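ATP phosphoribosyltransferase regulatory subunit (Bacillus halodurans, PDB 3OD1) is probably required, as the HisZ partner of HisG, for the first step of histidine biosynthesis and may allow its feedback regulation by histidine. Local coordinates at residues R189-Y193 and E194-V198; A228-E231 and E232-L236. All coordinates share one frame; numbering follows the deposited sequence.

Contact 1. Residues R189-Y193 and E194-V198; sequences RRFLY and EKNYV
Arg190 and Glu194 lie one turn apart at the C-terminal end of helix 182-193, which a Schellman motif closes before helix 197-206 begins. The backbone bond from Glu194 N to Arg190 O, 3.0 Å, is an i to i+4 bond at the helix end. Their side chains meet less directly: the Arg190 chain, bent at chi2 and chi3, presents its aliphatic CD to Glu194 OE2, while NH1 stays 4.0 Å from that oxygen, so the opposite charges lie near one another without a salt bridge. Phe191 gives its carbonyl oxygen to Asn196 N at 2.8 Å, the 6-to-1 bond of the motif. Its ring, which also meets His203, has Asn196 ND2 in its plane, 4.0 Å from CD1. Asn196 suits the N-cap: with CG anti to the backbone N (chi1 -175°), its OD1 accepts from Gly199 N and starts the next helix. Leu192 turns its side chain away to pack on Leu221, Val272 and Tyr200, but its carbonyl oxygen takes Lys195 N at 2.8 Å. Lys195, a non-glycine residue in left-handed conformation, has the positive phi of the C-prime position, 55°, which lets the chain leave the helix. Tyr193 ends the helix, its ring carbon CD2 lying 3.9 Å from Glu194 CG. A water donates to Leu192 O and accepts from Lys195 NZ, its oxygen 2.8 Å from NZ.

Contact 2. Residues A228-E231 and E232-L236; sequences AAIE and EARGL
A local salt bridge along one short helix, Glu231 with Arg234 three residues on, marks the outward side of helix 228-234, which follows the edge strand 224-225 of the large mixed sheet. The grip is side-on and two-pronged: Arg234 NE donates to Glu231 OE1 at 2.6 Å, and NH1 donates to OE2 at 2.7 Å. Both oxygens lie close to the guanidinium plane, yet the carboxylate is turned 38° against it; OE2 is met on its syn side, OE1 from above the carboxylate plane. Two bends allow this. The Glu231 chain folds at chi2 (-48°) and the Arg234 chain at chi3, bringing the charged groups side by side, while two bonds from different nitrogens limit the guanidinium's rotation. Ile230 CG2 covers one face of that guanidinium near its rim, 3.9 Å from NH1. An alanine in place of Arg234 removes both donors, and the Glu231 carboxylate is likely to be left without its charge partner and able to turn, while Ile230 CG2 loses the guanidinium over it. Small or apolar residues suit the inward side: Ile230 and Ala233 rest on Leu246 of helix 240-258. The backbone is less regular. Ala233 N reaches Ala229 O and Ile230 O by weak bonds, whereas Arg234 N holds Glu231 O at 3.0 Å and Ile230 O only weakly. The whole is a short amphipathic helix with an i to i+3 salt bridge and mixed i+4 and i+3 backbone bonding.

The two contacts come in series along the chain, contact 1 closing before contact 2 opens, with the rest of helix 197-206, helix 211-220 and strand 224-225 between them. Their centres are 20 Å apart, and their nearest atoms about 11 Å, so they do not touch. Both belong to the part of the chain related to histidyl-tRNA synthetase and lie on the same side of the chain's centre. Contact 1 joins helix 182-193 to helix 197-206, while contact 2 stays within helix 228-234, beside helix 240-258. Together they punctuate the helical region between strands 162-167 and 265-268 of the large mixed sheet: one ends a helix and leads into the next, the other lies within a single short helix.

Contact 1. Residues R189-Y193 and E194-V198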
ATOM      1  N   ARG B 189      24.490  10.441 -27.142  1.00 43.88           N
ATOM      2  CA  ARG B 189      23.282   9.962 -26.465  1.00 40.01           C
ATOM      3  C   ARG B 189      23.112  10.611 -25.092  1.00 44.78           C
ATOM      4  O   ARG B 189      21.990  10.860 -24.640  1.00 46.06           O
ATOM      5  CB  ARG B 189      23.335   8.439 -26.295  1.00 49.48           C
ATOM      6  CG  ARG B 189      22.047   7.710 -26.672  1.00 60.39           C
ATOM      7  CD  ARG B 189      22.092   6.239 -26.254  1.00 66.39           C
ATOM      8  NE  ARG B 189      23.437   5.677 -26.356  1.00 71.73           N
ATOM      9  CZ  ARG B 189      23.958   5.173 -27.469  1.00 75.37           C
ATOM     10  NH1 ARG B 189      23.253   5.153 -28.590  1.00 78.57           N
ATOM     11  NH2 ARG B 189      25.190   4.690 -27.464  1.00 78.58           N
ATOM     12  N   ARG B 190      24.237  10.860 -24.426  1.00 41.88           N
ATOM     13  CA  ARG B 190      24.245  11.489 -23.112  1.00 47.14           C
ATOM     14  C   ARG B 190      23.647  12.895 -23.171  1.00 46.13           C
ATOM     15  O   ARG B 190      22.857  13.275 -22.306  1.00 43.60           O
ATOM     16  CB  ARG B 190      25.670  11.548 -22.575  1.00 50.78           C
ATOM     17  CG  ARG B 190      25.826  12.404 -21.336  1.00 52.61           C
ATOM     18  CD  ARG B 190      25.352  11.657 -20.138  1.00 53.07           C
ATOM     19  NE  ARG B 190      25.976  10.342 -20.068  1.00 54.85           N
ATOM     20  CZ  ARG B 190      25.693   9.444 -19.132  1.00 55.87           C
ATOM     21  NH1 ARG B 190      24.792   9.733 -18.195  1.00 48.23           N
ATOM     22  NH2 ARG B 190      26.307   8.265 -19.137  1.00 50.12           N
ATOM     23  N   PHE B 191      24.010  13.659 -24.201  1.00 40.93           N
ATOM     24  CA  PHE B 191      23.418  14.987 -24.389  1.00 41.11           C
ATOM     25  C   PHE B 191      21.895  14.900 -24.509  1.00 42.03           C
ATOM     26  O   PHE B 191      21.175  15.704 -23.916  1.00 41.27           O
ATOM     27  CB  PHE B 191      24.008  15.704 -25.605  1.00 48.53           C
ATOM     28  CG  PHE B 191      25.407  16.205 -25.390  1.00 57.18           C
ATOM     29  CD1 PHE B 191      25.648  17.281 -24.553  1.00 57.47           C
ATOM     30  CD2 PHE B 191      26.482  15.598 -26.023  1.00 63.40           C
ATOM     31  CE1 PHE B 191      26.936  17.746 -24.350  1.00 63.77           C
ATOM     32  CE2 PHE B 191      27.779  16.058 -25.825  1.00 65.38           C
ATOM     33  CZ  PHE B 191      28.006  17.130 -24.988  1.00 67.02           C
ATOM     34  N   LEU B 192      21.414  13.925 -25.275  1.00 37.30           N
ATOM     35  CA  LEU B 192      19.974  13.732 -25.466  1.00 40.02           C
ATOM     36  C   LEU B 192      19.312  13.304 -24.166  1.00 42.76           C
ATOM     37  O   LEU B 192      18.260  13.815 -23.790  1.00 40.69           O
ATOM     38  CB  LEU B 192      19.701  12.688 -26.554  1.00 40.78           C
ATOM     39  CG  LEU B 192      20.232  13.039 -27.951  1.00 42.60           C
ATOM     40  CD1 LEU B 192      20.181  11.833 -28.883  1.00 44.81           C
ATOM     41  CD2 LEU B 192      19.454  14.214 -28.536  1.00 46.81           C
ATOM     42  N   TYR B 193      19.940  12.358 -23.484  1.00 38.55           N
ATOM     43  CA  TYR B 193      19.436  11.865 -22.213  1.00 40.14           C
ATOM     44  C   TYR B 193      19.235  13.009 -21.219  1.00 43.96           C
ATOM     45  O   TYR B 193      18.247  13.050 -20.477  1.00 43.65           O
ATOM     46  CB  TYR B 193      20.422  10.837 -21.663  1.00 41.59           C
ATOM     47  CG  TYR B 193      20.121  10.360 -20.270  1.00 42.84           C
ATOM     48  CD1 TYR B 193      18.997   9.586 -20.006  1.00 38.41           C
ATOM     49  CD2 TYR B 193      20.983  10.655 -19.220  1.00 49.64           C
ATOM     50  CE1 TYR B 193      18.728   9.134 -18.719  1.00 41.76           C
ATOM     51  CE2 TYR B 193      20.729  10.215 -17.941  1.00 51.88           C
ATOM     52  CZ  TYR B 193      19.601   9.458 -17.690  1.00 50.83           C
ATOM     53  OH  TYR B 193      19.359   9.019 -16.408  1.00 52.46           O
ATOM     54  N   GLU B 194      20.166  13.954 -21.217  1.00 50.69           N
ATOM     55  CA  GLU B 194      20.082  15.081 -20.300  1.00 55.63           C
ATOM     56  C   GLU B 194      19.354  16.259 -20.938  1.00 57.37           C
ATOM     57  O   GLU B 194      19.275  17.341 -20.356  1.00 55.62           O
ATOM     58  CB  GLU B 194      21.482  15.485 -19.842  1.00 58.82           C
ATOM     59  CG  GLU B 194      22.157  14.405 -19.015  1.00 63.94           C
ATOM     60  CD  GLU B 194      23.639  14.632 -18.865  1.00 73.44           C
ATOM     61  OE1 GLU B 194      24.117  15.697 -19.305  1.00 75.50           O
ATOM     62  OE2 GLU B 194      24.324  13.744 -18.309  1.00 81.17           O
ATOM     63  N   LYS B 195      18.823  16.029 -22.138  1.00 51.07           N
ATOM     64  CA  LYS B 195      18.057  17.039 -22.872  1.00 54.86           C
ATOM     65  C   LYS B 195      18.836  18.340 -23.050  1.00 56.42           C
ATOM     66  O   LYS B 195      18.272  19.434 -23.062  1.00 62.53           O
ATOM     67  CB  LYS B 195      16.693  17.268 -22.214  1.00 55.52           C
ATOM     68  CG  LYS B 195      15.899  15.976 -22.125  1.00 53.08           C
ATOM     69  CD  LYS B 195      14.558  16.181 -21.488  1.00 57.62           C
ATOM     70  CE  LYS B 195      13.923  14.847 -21.133  1.00 54.02           C
ATOM     71  NZ  LYS B 195      13.662  14.002 -22.320  1.00 48.58           N
ATOM     72  N   ASN B 196      20.143  18.193 -23.209  1.00 50.58           N
ATOM     73  CA  ASN B 196      21.027  19.321 -23.432  1.00 58.13           C
ATOM     74  C   ASN B 196      21.316  19.530 -24.930  1.00 59.44           C
ATOM     75  O   ASN B 196      22.373  19.128 -25.431  1.00 55.44           O
ATOM     76  CB  ASN B 196      22.321  19.094 -22.646  1.00 58.38           C
ATOM     77  CG  ASN B 196      23.263  20.269 -22.724  1.00 60.70           C
ATOM     78  OD1 ASN B 196      22.958  21.288 -23.344  1.00 64.14           O
ATOM     79  ND2 ASN B 196      24.421  20.134 -22.094  1.00 58.99           N
ATOM     80  N   TYR B 197      20.375  20.152 -25.642  1.00 55.53           N
ATOM     81  CA  TYR B 197      20.534  20.387 -27.079  1.00 58.41           C
ATOM     82  C   TYR B 197      21.663  21.373 -27.347  1.00 60.02           C
ATOM     83  O   TYR B 197      22.366  21.275 -28.354  1.00 57.98           O
ATOM     84  CB  TYR B 197      19.245  20.931 -27.704  1.00 55.00           C
ATOM     85  CG  TYR B 197      18.043  20.005 -27.660  1.00 55.73           C
ATOM     86  CD1 TYR B 197      18.085  18.791 -26.978  1.00 46.47           C
ATOM     87  CD2 TYR B 197      16.855  20.358 -28.303  1.00 54.06           C
ATOM     88  CE1 TYR B 197      16.970  17.956 -26.942  1.00 47.90           C
ATOM     89  CE2 TYR B 197      15.747  19.534 -28.276  1.00 49.65           C
ATOM     90  CZ  TYR B 197      15.804  18.339 -27.590  1.00 52.27           C
ATOM     91  OH  TYR B 197      14.688  17.537 -27.565  1.00 47.24           O
ATOM     92  N   VAL B 198      21.823  22.336 -26.448  1.00 56.81           N
ATOM     93  CA  VAL B 198      22.871  23.333 -26.593  1.00 60.99           C
ATOM     94  C   VAL B 198      24.229  22.642 -26.623  1.00 61.32           C
ATOM     95  O   VAL B 198      25.032  22.866 -27.529  1.00 62.30           O
ATOM     96  CB  VAL B 198      22.820  24.371 -25.450  1.00 62.76           C
ATOM     97  CG1 VAL B 198      23.998  25.323 -25.536  1.00 64.41           C
ATOM     98  CG2 VAL B 198      21.505  25.139 -25.495  1.00 61.36           C
TER
HETATM   99  O   HOH W   1      15.771  12.423 -23.405  1.00 40.15           O

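Contact 2. Residues A228-E231 and E232-L236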
ATOM      1  N   ALA B 228       3.814  13.571 -38.982  1.00 63.03           N
ATOM      2  CA  ALA B 228       4.687  14.028 -40.062  1.00 62.26           C
ATOM      3  C   ALA B 228       6.158  13.837 -39.720  1.00 63.32           C
ATOM      4  O   ALA B 228       6.980  13.602 -40.602  1.00 66.62           O
ATOM      5  CB  ALA B 228       4.409  15.489 -40.381  1.00 61.74           C
ATOM      6  N   ALA B 229       6.483  13.940 -38.434  1.00 61.58           N
ATOM      7  CA  ALA B 229       7.869  13.870 -37.977  1.00 59.58           C
ATOM      8  C   ALA B 229       8.554  12.579 -38.399  1.00 54.46           C
ATOM      9  O   ALA B 229       9.764  12.562 -38.634  1.00 55.28           O
ATOM     10  CB  ALA B 229       7.943  14.038 -36.467  1.00 61.20           C
ATOM     11  N   ILE B 230       7.778  11.502 -38.495  1.00 53.94           N
ATOM     12  CA  ILE B 230       8.327  10.200 -38.857  1.00 52.03           C
ATOM     13  C   ILE B 230       8.776  10.211 -40.308  1.00 54.76           C
ATOM     14  O   ILE B 230       9.721   9.519 -40.685  1.00 55.99           O
ATOM     15  CB  ILE B 230       7.305   9.066 -38.652  1.00 53.99           C
ATOM     16  CG1 ILE B 230       6.884   8.982 -37.183  1.00 60.23           C
ATOM     17  CG2 ILE B 230       7.885   7.727 -39.124  1.00 48.63           C
ATOM     18  CD1 ILE B 230       5.883   7.882 -36.906  1.00 64.37           C
ATOM     19  N   GLU B 231       8.098  11.009 -41.123  1.00 62.91           N
ATOM     20  CA  GLU B 231       8.457  11.117 -42.534  1.00 66.59           C
ATOM     21  C   GLU B 231       9.798  11.827 -42.695  1.00 68.86           C
ATOM     22  O   GLU B 231      10.690  11.332 -43.385  1.00 68.39           O
ATOM     23  CB  GLU B 231       7.351  11.820 -43.316  1.00 69.19           C
ATOM     24  CG  GLU B 231       6.001  11.139 -43.170  1.00 71.57           C
ATOM     25  CD  GLU B 231       6.092   9.637 -43.378  1.00 77.37           C
ATOM     26  OE1 GLU B 231       6.899   9.203 -44.227  1.00 80.09           O
ATOM     27  OE2 GLU B 231       5.357   8.891 -42.693  1.00 73.00           O
ATOM     28  N   GLU B 232       9.944  12.973 -42.032  1.00 68.67           N
ATOM     29  CA  GLU B 232      11.210  13.700 -42.022  1.00 68.17           C
ATOM     30  C   GLU B 232      12.334  12.847 -41.421  1.00 67.85           C
ATOM     31  O   GLU B 232      13.511  13.047 -41.719  1.00 60.14           O
ATOM     32  CB  GLU B 232      11.070  15.006 -41.235  1.00 70.69           C
ATOM     33  CG  GLU B 232       9.627  15.436 -40.976  1.00 79.05           C
ATOM     34  CD  GLU B 232       9.135  16.498 -41.944  1.00 90.75           C
ATOM     35  OE1 GLU B 232       9.058  16.219 -43.160  1.00 96.35           O
ATOM     36  OE2 GLU B 232       8.815  17.616 -41.486  1.00 93.07           O
ATOM     37  N   ALA B 233      11.971  11.897 -40.565  1.00 68.00           N
ATOM     38  CA  ALA B 233      12.974  11.044 -39.941  1.00 63.75           C
ATOM     39  C   ALA B 233      13.577  10.080 -40.960  1.00 59.97           C
ATOM     40  O   ALA B 233      14.742   9.685 -40.849  1.00 53.56           O
ATOM     41  CB  ALA B 233      12.378  10.283 -38.748  1.00 55.00           C
ATOM     42  N   ARG B 234      12.782   9.707 -41.958  1.00 65.48           N
ATOM     43  CA  ARG B 234      13.233   8.753 -42.975  1.00 71.24           C
ATOM     44  C   ARG B 234      14.463   9.236 -43.755  1.00 65.35           C
ATOM     45  O   ARG B 234      15.293   8.433 -44.175  1.00 64.93           O
ATOM     46  CB  ARG B 234      12.093   8.398 -43.938  1.00 76.06           C
ATOM     47  CG  ARG B 234      10.982   7.578 -43.302  1.00 76.18           C
ATOM     48  CD  ARG B 234       9.982   7.090 -44.330  1.00 78.27           C
ATOM     49  NE  ARG B 234       8.611   7.234 -43.852  1.00 82.52           N
ATOM     50  CZ  ARG B 234       7.978   6.345 -43.091  1.00 79.23           C
ATOM     51  NH1 ARG B 234       6.730   6.573 -42.710  1.00 76.73           N
ATOM     52  NH2 ARG B 234       8.589   5.231 -42.710  1.00 77.59           N
ATOM     53  N   GLY B 235      14.586  10.549 -43.921  1.00 64.86           N
ATOM     54  CA  GLY B 235      15.669  11.123 -44.703  1.00 68.98           C
ATOM     55  C   GLY B 235      17.028  11.122 -44.027  1.00 68.73           C
ATOM     56  O   GLY B 235      18.059  11.304 -44.691  1.00 65.52           O
ATOM     57  N   LEU B 236      17.043  10.900 -42.714  1.00 57.61           N
ATOM     58  CA  LEU B 236      18.279  11.007 -41.937  1.00 54.99           C
ATOM     59  C   LEU B 236      19.064   9.711 -41.833  1.00 57.33           C
ATOM     60  O   LEU B 236      20.237   9.728 -41.465  1.00 57.72           O
ATOM     61  CB  LEU B 236      17.987  11.523 -40.527  1.00 59.71           C
ATOM     62  CG  LEU B 236      17.472  12.956 -40.467  1.00 59.03           C
ATOM     63  CD1 LEU B 236      17.362  13.393 -39.025  1.00 52.43           C
ATOM     64  CD2 LEU B 236      18.413  13.868 -41.250  1.00 59.92           C
TER